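Side-chain contact in choline kinase (Streptococcus pneumoniae, PDB 4R78), which probably phosphorylates choline with ATP as phosphate donor, as a choline kinase of the protein-kinase-like fold, and here carries bound AMP: residues 158-163 / 278-283. Numbering follows the deposited sequence.
Sequences SLIEEQ and KEEQGE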
loop_
_atom_site.group_PDB
_atom_site.type_symbol
_atom_site.label_atom_id
_atom_site.label_comp_id
_atom_site.label_asym_id
_atom_site.label_seq_id
_atom_site.Cartn_x
_atom_site.Cartn_y
_atom_site.Cartn_z
ATOM N N SER A 158 -11.657 1.526 -16.207
ATOM C CA SER A 158 -12.942 2.219 -16.201
ATOM C C SER A 158 -12.801 3.686 -15.791
ATOM O O SER A 158 -13.445 4.564 -16.368
ATOM C CB SER A 158 -13.927 1.504 -15.273
ATOM O OG SER A 158 -15.194 2.146 -15.290
ATOM N N LEU A 159 -11.950 3.943 -14.802
ATOM C CA LEU A 159 -11.777 5.292 -14.261
ATOM C C LEU A 159 -10.944 6.211 -15.153
ATOM O O LEU A 159 -11.154 7.427 -15.162
ATOM C CB LEU A 159 -11.184 5.232 -12.849
ATOM C CG LEU A 159 -12.140 4.704 -11.775
ATOM C CD1 LEU A 159 -11.376 4.146 -10.588
ATOM C CD2 LEU A 159 -13.129 5.779 -11.334
ATOM N N ILE A 160 -9.998 5.630 -15.890
ATOM C CA ILE A 160 -9.128 6.396 -16.785
ATOM C C ILE A 160 -9.907 6.901 -18.003
ATOM O O ILE A 160 -10.550 6.125 -18.705
ATOM C CB ILE A 160 -7.884 5.572 -17.219
ATOM C CG1 ILE A 160 -6.969 5.311 -16.014
ATOM C CG2 ILE A 160 -7.116 6.280 -18.337
ATOM C CD1 ILE A 160 -5.986 4.162 -16.218
ATOM N N GLU A 161 -9.840 8.209 -18.238
ATOM C CA GLU A 161 -10.567 8.856 -19.329
ATOM C C GLU A 161 -9.831 8.746 -20.667
ATOM O O GLU A 161 -10.445 8.487 -21.705
ATOM C CB GLU A 161 -10.824 10.329 -18.973
ATOM C CG GLU A 161 -11.598 11.139 -20.013
ATOM C CD GLU A 161 -10.733 11.613 -21.175
ATOM O OE1 GLU A 161 -9.538 11.912 -20.963
ATOM O OE2 GLU A 161 -11.257 11.686 -22.305
ATOM N N GLU A 162 -8.519 8.953 -20.629
ATOM C CA GLU A 162 -7.702 9.057 -21.834
ATOM C C GLU A 162 -7.458 7.703 -22.495
ATOM O O GLU A 162 -7.575 6.656 -21.855
ATOM C CB GLU A 162 -6.361 9.729 -21.502
ATOM C CG GLU A 162 -5.363 8.834 -20.756
ATOM C CD GLU A 162 -4.235 9.616 -20.116
ATOM O OE1 GLU A 162 -4.487 10.302 -19.106
ATOM O OE2 GLU A 162 -3.093 9.536 -20.610
ATOM N N GLN A 163 -7.122 7.732 -23.781
ATOM C CA GLN A 163 -6.585 6.549 -24.442
ATOM C C GLN A 163 -5.340 6.126 -23.663
ATOM O O GLN A 163 -4.503 6.965 -23.327
ATOM C CB GLN A 163 -6.224 6.860 -25.893
ATOM C CG GLN A 163 -5.951 5.622 -26.748
ATOM C CD GLN A 163 -5.138 5.921 -28.002
ATOM O OE1 GLN A 163 -5.037 7.068 -28.443
ATOM N NE2 GLN A 163 -4.551 4.879 -28.578
ATOM N N LYS A 278 -4.130 8.968 -11.272
ATOM C CA LYS A 278 -3.697 10.035 -10.373
ATOM C C LYS A 278 -3.277 11.289 -11.131
ATOM O O LYS A 278 -3.545 12.415 -10.689
ATOM C CB LYS A 278 -2.575 9.554 -9.447
ATOM C CG LYS A 278 -3.050 8.640 -8.319
ATOM C CD LYS A 278 -3.818 9.436 -7.265
ATOM C CE LYS A 278 -4.088 8.626 -6.013
ATOM N NZ LYS A 278 -4.821 9.464 -5.018
ATOM N N GLU A 279 -2.629 11.103 -12.278
ATOM C CA GLU A 279 -2.205 12.245 -13.078
ATOM C C GLU A 279 -3.387 12.958 -13.733
ATOM O O GLU A 279 -3.362 14.181 -13.883
ATOM C CB GLU A 279 -1.132 11.846 -14.093
ATOM C CG GLU A 279 0.186 11.452 -13.428
ATOM C CD GLU A 279 1.326 11.294 -14.410
ATOM O OE1 GLU A 279 1.087 10.828 -15.543
ATOM O OE2 GLU A 279 2.473 11.634 -14.052
ATOM N N GLU A 280 -4.427 12.206 -14.093
ATOM C CA GLU A 280 -5.657 12.807 -14.629
ATOM C C GLU A 280 -6.333 13.732 -13.618
ATOM O O GLU A 280 -7.058 14.653 -13.999
ATOM C CB GLU A 280 -6.630 11.730 -15.117
ATOM C CG GLU A 280 -6.155 11.040 -16.377
ATOM C CD GLU A 280 -7.223 10.226 -17.092
ATOM O OE1 GLU A 280 -8.315 9.985 -16.535
ATOM O OE2 GLU A 280 -6.950 9.819 -18.238
ATOM N N GLN A 281 -6.085 13.487 -12.333
ATOM C CA GLN A 281 -6.625 14.334 -11.268
ATOM C C GLN A 281 -5.712 15.514 -10.925
ATOM O O GLN A 281 -6.023 16.299 -10.025
ATOM C CB GLN A 281 -6.941 13.501 -10.026
ATOM C CG GLN A 281 -7.980 12.418 -10.273
ATOM C CD GLN A 281 -8.035 11.415 -9.155
ATOM O OE1 GLN A 281 -7.518 10.304 -9.278
ATOM N NE2 GLN A 281 -8.655 11.799 -8.047
ATOM N N GLY A 282 -4.593 15.639 -11.639
ATOM C CA GLY A 282 -3.752 16.827 -11.536
ATOM C C GLY A 282 -2.361 16.659 -10.955
ATOM O O GLY A 282 -1.593 17.621 -10.922
ATOM N N GLU A 283 -2.030 15.459 -10.481
ATOM C CA GLU A 283 -0.679 15.202 -9.980
ATOM C C GLU A 283 0.295 14.914 -11.122
ATOM O O GLU A 283 -0.121 14.628 -12.247
ATOM C CB GLU A 283 -0.670 14.079 -8.937
ATOM C CG GLU A 283 -1.260 14.497 -7.597
ATOM C CD GLU A 283 -1.263 13.378 -6.579
ATOM O OE1 GLU A 283 -2.083 12.442 -6.714
ATOM O OE2 GLU A 283 -0.448 13.427 -5.635
#
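Glu-280 meets the backbone amides of Glu-161 and Glu-162 near the C-terminal ends of two helices. Helix 149-159 gives way to a loop at Ile-160, the first residue to leave helical angles. Helix 257-280 ends in a Schellman motif, with Gly-282 at positive phi. The closest CA atoms, those of Ile-160 and Glu-280, are 7.6 Å apart, and the side chain of Glu-280 spans the gap. It does this with a chain extended beyond CG, and its carboxylate grips two successive amides. Glu-161 N donates to Glu-280 OE1 at 2.9 Å, almost straight (174°), and OE1 accepts through its syn lone pair. Glu-162 N donates to Glu-280 OE2 at 3.0 Å, also on the syn side but 16° out of the carboxylate plane. This two-oxygen grip should fix the rotation of the carboxylate.

The side chain of Glu-162 runs alongside the same carboxylate, crossing the chain of Glu-280 obliquely. Its CG sits between the backbone N and the carbonyl carbon (chi1 75°), 3.1 Å from Glu-280 OE2. Glu-162 OE1 comes to 2.7 Å from Glu-280 OE2. The two carboxylates are nearly coplanar. Two acid oxygens this close suggest that one group holds a proton. Glu-161 adds further negative charge, its OE1 lying 4.3 Å from Glu-280 OE2, which may favour such protonation. On Ile-160, CG2 touches Glu-280 OE2 at 3.5 Å, and the two side chains cross at about a right angle. Ile-160 also packs on Leu-273 and Val-276 of helix 257-280, and Glu-162 touches Val-276.

The contact is a surface tie in the helical part of the protein-kinase-like fold. A glutamate in the last turn of one helix binds, through both carboxylate oxygens, consecutive backbone amides in the loop that follows another.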